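Local coordinates for protein 5-formaminoimidazole-4-carboxamide-1-(beta)-D-ribofuranosyl 5'-monophosphate synthetase (PDB 2R7L) that catalyses the ATP- and formate-dependent formylation of AICAR to FAICAR, a folate-independent step of purine biosynthesis, as a homohexameric ATP-grasp ligase, at residues I65-D68 with N69-D72; S266-P269 with Q270-E273; E335-M339 with G340-A344. One frame throughout, in Å; residues are numbered along the deposited sequence.

Contact 1: residues I65-D68 with N69-D72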
loop_
_atom_site.group_PDB
_atom_site.type_symbol
_atom_site.label_atom_id
_atom_site.label_comp_id
_atom_site.label_asym_id
_atom_site.label_seq_id
_atom_site.Cartn_x
_atom_site.Cartn_y
_atom_site.Cartn_z
ATOM N N ILE A 65 -23.924 13.899 -16.069
ATOM C CA ILE A 65 -25.033 14.158 -16.987
ATOM C C ILE A 65 -26.283 14.440 -16.165
ATOM O O ILE A 65 -26.911 13.511 -15.661
ATOM C CB ILE A 65 -25.320 12.951 -17.894
ATOM C CG1 ILE A 65 -24.077 12.572 -18.694
ATOM C CG2 ILE A 65 -26.488 13.248 -18.826
ATOM C CD1 ILE A 65 -24.281 11.392 -19.632
ATOM N N TYR A 66 -26.628 15.716 -16.009
ATOM C CA TYR A 66 -27.819 16.104 -15.258
ATOM C C TYR A 66 -29.117 15.870 -16.041
ATOM O O TYR A 66 -29.204 16.176 -17.229
ATOM C CB TYR A 66 -27.733 17.567 -14.833
ATOM C CG TYR A 66 -26.842 17.806 -13.646
ATOM C CD1 TYR A 66 -27.379 18.059 -12.392
ATOM C CD2 TYR A 66 -25.458 17.772 -13.773
ATOM C CE1 TYR A 66 -26.564 18.275 -11.298
ATOM C CE2 TYR A 66 -24.633 17.981 -12.683
ATOM C CZ TYR A 66 -25.192 18.233 -11.450
ATOM O OH TYR A 66 -24.375 18.442 -10.365
ATOM N N VAL A 67 -30.119 15.312 -15.362
ATOM C CA VAL A 67 -31.461 15.167 -15.925
ATOM C C VAL A 67 -32.465 15.910 -15.049
ATOM O O VAL A 67 -32.196 16.177 -13.878
ATOM C CB VAL A 67 -31.886 13.689 -16.059
ATOM C CG1 VAL A 67 -31.108 13.011 -17.162
ATOM C CG2 VAL A 67 -31.722 12.946 -14.731
ATOM N N ASP A 68 -33.616 16.259 -15.618
ATOM C CA ASP A 68 -34.648 16.967 -14.864
ATOM C C ASP A 68 -35.223 16.076 -13.768
ATOM O O ASP A 68 -35.429 16.513 -12.634
ATOM C CB ASP A 68 -35.758 17.456 -15.798
ATOM C CG ASP A 68 -35.380 18.731 -16.532
ATOM O OD1 ASP A 68 -35.695 18.836 -17.737
ATOM O OD2 ASP A 68 -34.764 19.623 -15.905
ATOM N N ASN A 69 -35.469 14.822 -14.131
ATOM C CA ASN A 69 -35.924 13.786 -13.215
ATOM C C ASN A 69 -35.318 12.484 -13.701
ATOM O O ASN A 69 -35.126 12.311 -14.908
ATOM C CB ASN A 69 -37.454 13.678 -13.236
ATOM C CG ASN A 69 -38.138 14.901 -12.648
ATOM O OD1 ASN A 69 -38.141 15.103 -11.431
ATOM N ND2 ASN A 69 -38.729 15.724 -13.512
ATOM N N PHE A 70 -35.026 11.565 -12.783
ATOM C CA PHE A 70 -34.347 10.326 -13.160
ATOM C C PHE A 70 -35.132 9.543 -14.201
ATOM O O PHE A 70 -34.607 8.623 -14.829
ATOM C CB PHE A 70 -34.056 9.434 -11.947
ATOM C CG PHE A 70 -32.906 9.905 -11.095
ATOM C CD1 PHE A 70 -32.669 9.332 -9.856
ATOM C CD2 PHE A 70 -32.074 10.931 -11.521
ATOM C CE1 PHE A 70 -31.615 9.760 -9.064
ATOM C CE2 PHE A 70 -31.018 11.363 -10.730
ATOM C CZ PHE A 70 -30.790 10.779 -9.502
ATOM N N SER A 71 -36.396 9.906 -14.385
ATOM C CA SER A 71 -37.220 9.226 -15.370
ATOM C C SER A 71 -36.728 9.521 -16.789
ATOM O O SER A 71 -36.955 8.735 -17.709
ATOM C CB SER A 71 -38.684 9.627 -15.209
ATOM O OG SER A 71 -39.530 8.590 -15.669
ATOM N N ASP A 72 -36.033 10.645 -16.948
ATOM C CA ASP A 72 -35.555 11.092 -18.258
ATOM C C ASP A 72 -34.439 10.230 -18.846
ATOM O O ASP A 72 -34.151 10.315 -20.039
ATOM C CB ASP A 72 -35.094 12.547 -18.187
ATOM C CG ASP A 72 -36.216 13.490 -17.827
ATOM O OD1 ASP A 72 -37.379 13.180 -18.153
ATOM O OD2 ASP A 72 -35.938 14.544 -17.217
HETATM O O HOH W 1 -33.806 16.069 -18.474
#

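Contact 2: residues S266-P269 with Q270-E273. With AMZ (aminoimidazole 4-carboxamide ribonucleotide), chain F.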
loop_
_atom_site.group_PDB
_atom_site.type_symbol
_atom_site.label_atom_id
_atom_site.label_comp_id
_atom_site.label_asym_id
_atom_site.label_seq_id
_atom_site.Cartn_x
_atom_site.Cartn_y
_atom_site.Cartn_z
ATOM N N SER A 266 -17.486 -23.724 7.561
ATOM C CA SER A 266 -17.953 -25.028 7.079
ATOM C C SER A 266 -19.153 -24.935 6.131
ATOM O O SER A 266 -19.514 -25.917 5.485
ATOM C CB SER A 266 -18.285 -25.960 8.253
ATOM O OG SER A 266 -19.155 -25.331 9.190
ATOM N N LEU A 267 -19.757 -23.755 6.024
ATOM C CA LEU A 267 -20.946 -23.589 5.181
ATOM C C LEU A 267 -20.623 -23.010 3.808
ATOM O O LEU A 267 -21.515 -22.830 2.975
ATOM C CB LEU A 267 -21.984 -22.699 5.874
ATOM C CG LEU A 267 -22.641 -23.216 7.157
ATOM C CD1 LEU A 267 -23.621 -22.186 7.725
ATOM C CD2 LEU A 267 -23.342 -24.537 6.890
ATOM N N LEU A 268 -19.351 -22.711 3.566
ATOM C CA LEU A 268 -18.968 -22.134 2.277
ATOM C C LEU A 268 -19.119 -23.113 1.104
ATOM O O LEU A 268 -19.484 -22.704 -0.006
ATOM C CB LEU A 268 -17.560 -21.541 2.349
ATOM C CG LEU A 268 -17.516 -20.237 3.146
ATOM C CD1 LEU A 268 -16.082 -19.793 3.356
ATOM C CD2 LEU A 268 -18.310 -19.174 2.414
ATOM N N PRO A 269 -18.849 -24.409 1.334
ATOM C CA PRO A 269 -19.139 -25.347 0.248
ATOM C C PRO A 269 -20.599 -25.283 -0.194
ATOM O O PRO A 269 -20.884 -25.350 -1.390
ATOM C CB PRO A 269 -18.810 -26.712 0.860
ATOM C CG PRO A 269 -17.795 -26.409 1.926
ATOM C CD PRO A 269 -18.248 -25.083 2.497
ATOM N N GLN A 270 -21.516 -25.131 0.760
ATOM C CA GLN A 270 -22.929 -24.956 0.435
ATOM C C GLN A 270 -23.149 -23.633 -0.290
ATOM O O GLN A 270 -23.860 -23.576 -1.292
ATOM C CB GLN A 270 -23.798 -25.013 1.703
ATOM C CG GLN A 270 -25.293 -25.072 1.412
ATOM C CD GLN A 270 -26.176 -24.889 2.657
ATOM O OE1 GLN A 270 -27.315 -24.437 2.550
ATOM N NE2 GLN A 270 -25.648 -25.236 3.833
ATOM N N VAL A 271 -22.548 -22.565 0.239
ATOM C CA VAL A 271 -22.638 -21.236 -0.372
ATOM C C VAL A 271 -22.180 -21.271 -1.829
ATOM O O VAL A 271 -22.867 -20.761 -2.723
ATOM C CB VAL A 271 -21.789 -20.202 0.402
ATOM C CG1 VAL A 271 -21.666 -18.911 -0.388
ATOM C CG2 VAL A 271 -22.375 -19.948 1.801
ATOM N N PHE A 272 -21.026 -21.886 -2.067
ATOM C CA PHE A 272 -20.466 -21.959 -3.420
ATOM C C PHE A 272 -21.312 -22.849 -4.328
ATOM O O PHE A 272 -21.599 -22.484 -5.475
ATOM C CB PHE A 272 -19.009 -22.436 -3.386
ATOM C CG PHE A 272 -18.008 -21.327 -3.172
ATOM C CD1 PHE A 272 -17.410 -21.140 -1.935
ATOM C CD2 PHE A 272 -17.673 -20.467 -4.209
ATOM C CE1 PHE A 272 -16.490 -20.115 -1.734
ATOM C CE2 PHE A 272 -16.761 -19.439 -4.016
ATOM C CZ PHE A 272 -16.165 -19.266 -2.781
ATOM N N GLU A 273 -21.724 -24.009 -3.812
ATOM C CA GLU A 273 -22.585 -24.927 -4.577
ATOM C C GLU A 273 -23.868 -24.245 -5.053
ATOM O O GLU A 273 -24.317 -24.465 -6.176
ATOM C CB GLU A 273 -22.919 -26.177 -3.757
ATOM C CG GLU A 273 -23.724 -27.229 -4.505
ATOM C CD GLU A 273 -22.918 -27.932 -5.588
ATOM O OE1 GLU A 273 -21.744 -28.274 -5.332
ATOM O OE2 GLU A 273 -23.459 -28.152 -6.694
HETATM O O5 AMZ F . -18.093 -18.629 13.322
HETATM C C6 AMZ F . -17.979 -19.073 14.468
HETATM N N2 AMZ F . -18.066 -18.334 15.571
HETATM C C3A AMZ F . -17.736 -20.554 14.704
HETATM C C7A AMZ F . -17.707 -21.210 15.922
HETATM N N3 AMZ F . -17.877 -20.681 17.135
HETATM N N1 AMZ F . -17.533 -21.450 13.747
HETATM C C5 AMZ F . -17.372 -22.638 14.349
HETATM N N AMZ F . -17.479 -22.488 15.674
HETATM C C1 AMZ F . -17.349 -23.561 16.689
HETATM C C2 AMZ F . -18.674 -24.268 16.978
HETATM C C3 AMZ F . -18.573 -25.554 16.180
HETATM O O2 AMZ F . -19.209 -26.607 16.901
HETATM O O1 AMZ F . -18.713 -24.563 18.380
HETATM O O AMZ F . -16.472 -24.523 16.081
HETATM C C AMZ F . -17.070 -25.820 16.166
HETATM C C4 AMZ F . -16.633 -26.590 14.905
HETATM O O3 AMZ F . -17.028 -25.882 13.735
HETATM P P AMZ F . -17.651 -26.670 12.513
HETATM O OP1 AMZ F . -16.719 -27.613 11.841
HETATM O O4 AMZ F . -18.940 -27.458 13.062
HETATM O OP2 AMZ F . -18.210 -25.566 11.467
HETATM O O HOH W 2 -21.207 -26.651 3.714
#

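Contact 3: residues E335-M339 with G340-A344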
loop_
_atom_site.group_PDB
_atom_site.type_symbol
_atom_site.label_atom_id
_atom_site.label_comp_id
_atom_site.label_asym_id
_atom_site.label_seq_id
_atom_site.Cartn_x
_atom_site.Cartn_y
_atom_site.Cartn_z
ATOM N N GLU A 335 -6.480 -7.210 -1.145
ATOM C CA GLU A 335 -6.867 -5.850 -1.514
ATOM C C GLU A 335 -8.245 -5.460 -0.949
ATOM O O GLU A 335 -9.092 -6.323 -0.718
ATOM C CB GLU A 335 -6.869 -5.712 -3.044
ATOM C CG GLU A 335 -5.476 -5.708 -3.686
ATOM C CD GLU A 335 -4.680 -4.438 -3.379
ATOM O OE1 GLU A 335 -4.376 -3.683 -4.327
ATOM O OE2 GLU A 335 -4.363 -4.183 -2.199
ATOM N N PRO A 336 -8.469 -4.154 -0.731
ATOM C CA PRO A 336 -9.788 -3.642 -0.347
ATOM C C PRO A 336 -10.758 -3.640 -1.545
ATOM O O PRO A 336 -11.208 -2.578 -1.988
ATOM C CB PRO A 336 -9.479 -2.213 0.101
ATOM C CG PRO A 336 -8.262 -1.823 -0.720
ATOM C CD PRO A 336 -7.456 -3.082 -0.824
ATOM N N LEU A 337 -11.075 -4.829 -2.053
ATOM C CA LEU A 337 -11.841 -4.976 -3.288
ATOM C C LEU A 337 -13.352 -4.903 -3.056
ATOM O O LEU A 337 -13.901 -5.729 -2.329
ATOM C CB LEU A 337 -11.495 -6.327 -3.934
ATOM C CG LEU A 337 -12.243 -6.717 -5.211
ATOM C CD1 LEU A 337 -11.797 -5.866 -6.395
ATOM C CD2 LEU A 337 -12.032 -8.188 -5.518
ATOM N N SER A 338 -14.014 -3.921 -3.674
ATOM C CA SER A 338 -15.478 -3.843 -3.680
ATOM C C SER A 338 -16.066 -4.538 -4.900
ATOM O O SER A 338 -15.354 -4.863 -5.846
ATOM C CB SER A 338 -15.947 -2.386 -3.684
ATOM O OG SER A 338 -15.618 -1.767 -4.920
ATOM N N MET A 339 -17.379 -4.758 -4.878
ATOM C CA MET A 339 -18.066 -5.315 -6.034
ATOM C C MET A 339 -17.940 -4.383 -7.240
ATOM O O MET A 339 -17.697 -4.829 -8.361
ATOM C CB MET A 339 -19.543 -5.567 -5.719
ATOM C CG MET A 339 -20.298 -6.207 -6.868
ATOM S SD MET A 339 -19.701 -7.852 -7.281
ATOM C CE MET A 339 -20.476 -8.874 -6.028
ATOM N N GLY A 340 -18.114 -3.087 -7.006
ATOM C CA GLY A 340 -17.927 -2.092 -8.067
ATOM C C GLY A 340 -16.578 -2.186 -8.785
ATOM O O GLY A 340 -16.507 -2.034 -10.014
ATOM N N GLN A 341 -15.505 -2.428 -8.029
ATOM C CA GLN A 341 -14.172 -2.557 -8.618
ATOM C C GLN A 341 -13.990 -3.878 -9.352
ATOM O O GLN A 341 -13.260 -3.945 -10.345
ATOM C CB GLN A 341 -13.056 -2.403 -7.572
ATOM C CG GLN A 341 -11.671 -2.371 -8.231
ATOM C CD GLN A 341 -10.530 -2.137 -7.272
ATOM O OE1 GLN A 341 -10.720 -2.060 -6.056
ATOM N NE2 GLN A 341 -9.318 -2.026 -7.821
ATOM N N ARG A 342 -14.634 -4.925 -8.844
ATOM C CA ARG A 342 -14.642 -6.237 -9.493
ATOM C C ARG A 342 -15.360 -6.203 -10.843
ATOM O O ARG A 342 -14.952 -6.873 -11.791
ATOM C CB ARG A 342 -15.294 -7.284 -8.589
ATOM C CG ARG A 342 -15.287 -8.692 -9.178
ATOM C CD ARG A 342 -13.876 -9.190 -9.360
ATOM N NE ARG A 342 -13.780 -10.418 -10.152
ATOM C CZ ARG A 342 -13.684 -10.446 -11.479
ATOM N NH1 ARG A 342 -13.696 -9.310 -12.178
ATOM N NH2 ARG A 342 -13.591 -11.614 -12.113
ATOM N N ILE A 343 -16.430 -5.423 -10.925
ATOM C CA ILE A 343 -17.120 -5.209 -12.198
ATOM C C ILE A 343 -16.178 -4.495 -13.183
ATOM O O ILE A 343 -15.955 -4.971 -14.296
ATOM C CB ILE A 343 -18.422 -4.396 -11.995
ATOM C CG1 ILE A 343 -19.478 -5.251 -11.280
ATOM C CG2 ILE A 343 -18.955 -3.859 -13.323
ATOM C CD1 ILE A 343 -20.595 -4.447 -10.653
ATOM N N ALA A 344 -15.606 -3.374 -12.742
ATOM C CA ALA A 344 -14.693 -2.561 -13.556
ATOM C C ALA A 344 -13.515 -3.363 -14.094
ATOM O O ALA A 344 -13.107 -3.193 -15.236
ATOM C CB ALA A 344 -14.197 -1.386 -12.764
HETATM O O HOH W 3 -12.404 -1.395 -4.011
#

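Contact 1: residues I65-D68 with N69-D72
Val-67, Asp-68 and Asp-72 meet in the tight turn that follows strand 63-66, the outermost strand, within the chain, of the parallel sheet in the Rossmann-like N-terminal region, where the chain passes into a short 3-10 segment ahead of helix 76-84. Hydrogen bonding knits the turn. The backbone N of Asn-69 donates to OD2 of Asp-72 over 3.1 Å, reaching the oxygen from above the carboxylate plane, 53° out of it, while Asp-72 N returns a bond to Asn-69 O at 2.8 Å. A water adds a third link: it accepts from Asp-68 N at 2.9 Å and donates to Asp-72 OD2, also at 2.9 Å, with a weak bond to Asp-68 OD1. The two carboxylates still approach closely, Asp-68 OD1 lying 4.3 Å from Asp-72 OD2; the shared water and the N-H of Asn-69 probably soften this like-charge pairing. Apolar contacts complete the turn. Val-67 and Asp-72 run past each other in opposite directions, CB to CB 4.0 Å, and Val-67 also touches Ile-46 and Ile-78. Phe-70 meets Tyr-98 edge-to-face, its side chain about 7 Å from a bound AICAR. With CG anti to the carbonyl carbon (chi1 -76°), its ring presents an edge to Val-67, whose CG2 lies in the ring plane 3.8 Å from CD2.

Contact 2: residues S266-P269 with Q270-E273
Leu-268 lies alongside Val-271, pointing the same way, with its CD2 4.1 Å from Val-271 CB; this is the closely packed side of the turn. Phe-272 joins them, its CD1 4.3 Å from Leu-268 CB. Leu-268 and Phe-272 also cover Leu-222 of strand 219-230, Leu-268 and Val-271 cover Ile-263, and a second subunit closes over Leu-268 and Phe-272 with its Leu-30 and Val-53. These residues form the first turn of helix 268-285, entered from a 3-10 segment and laid against the antiparallel sheet of the ATP-grasp region. Its i to i+4 bonds are nearly straight: Phe-272 N meets Leu-268 O at 2.7 Å (167° at the hydrogen), nearly along the C=O axis, whereas Glu-273 N approaches Pro-269 O tilted 30° from the carbonyl plane. Gln-270, extended with CG anti to the backbone N (chi1 -170°), runs beside Leu-267 and is held at both ends of its amide: OE1 accepts from Leu-306 N and NE2 donates to Leu-304 O. Looser are exposed Glu-273 and a water that donates to Ser-266 O at 2.6 Å but only weakly accepts from Gln-270 N. Before the helix, Ser-266 OG makes a very short bond, 2.5 Å, to phosphate oxygen OP2 of an AICAR also held by Arg-264 and by Ser-94 and Asn-258 of the second subunit.

Contact 3: residues E335-M339 with G340-A344
The backbone N of Gln-341 is held by both oxygens of Ser-338: OG accepts from it at 3.2 Å with an N-H...O angle of 154°, and the carbonyl O takes a weak, bent second share. Ser-338 is therefore the N-cap of helix 339-353. Its OG stands between the backbone N and the carbonyl carbon (chi1 68°), which brings the hydroxyl over the first helical turn. The same carbonyl O receives Arg-342 N at 3.1 Å, and Met-339 O receives Ile-343 N at 2.9 Å, so the regular i to i+4 pattern starts at the cap. Without the Ser-338 hydroxyl, as with an alanine here, Gln-341 N is likely to be left with the weak carbonyl bond alone and the helix start less firmly capped. Ahead of the cap, Pro-336 is the centre of an inverse gamma turn, and a water draws this loop to the helix: it donates to Pro-336 O at 2.6 Å and to Gln-341 OE1 at 2.7 Å, and accepts from Ser-338 N. Leu-337 passes obliquely across Gln-341, its CD1 3.9 Å from Gln-341 CB, while that side chain stretches out to place NE2 on Glu-39. Met-339 CG, anti to its own N (chi1 -177°), lies 4.2 Å from Ile-343 CD1; the chain bends only beyond it. Arg-342 forms salt bridges with Glu-221 and Glu-346. The helix start is thus wedged between helix 29-38, reached by Ser-338, Met-339 and Gln-341, and strands 205-214 and 219-230, on which Met-339 packs.

Along the chain the three contacts come in series, none enclosing or crossing another, and each is local: a turn after a strand, a first helical turn, and a helix cap. Contact 1 turns the chain from strand 63-66 of the N-terminal parallel sheet toward helix 76-84. Contact 2 follows strand 253-263 and starts helix 268-285 on the antiparallel ATP-grasp sheet, on the opposite side of the chain's centre from contact 1, the two contact centres 42 Å apart. Contact 3 closes the loop between helices 327-333 and 339-353 and ties helix 29-38 of the N-terminal region to strands 205-214 and 219-230. Strand 219-230 is common ground for contacts 2 and 3, whose nearest atoms are about 11 Å apart.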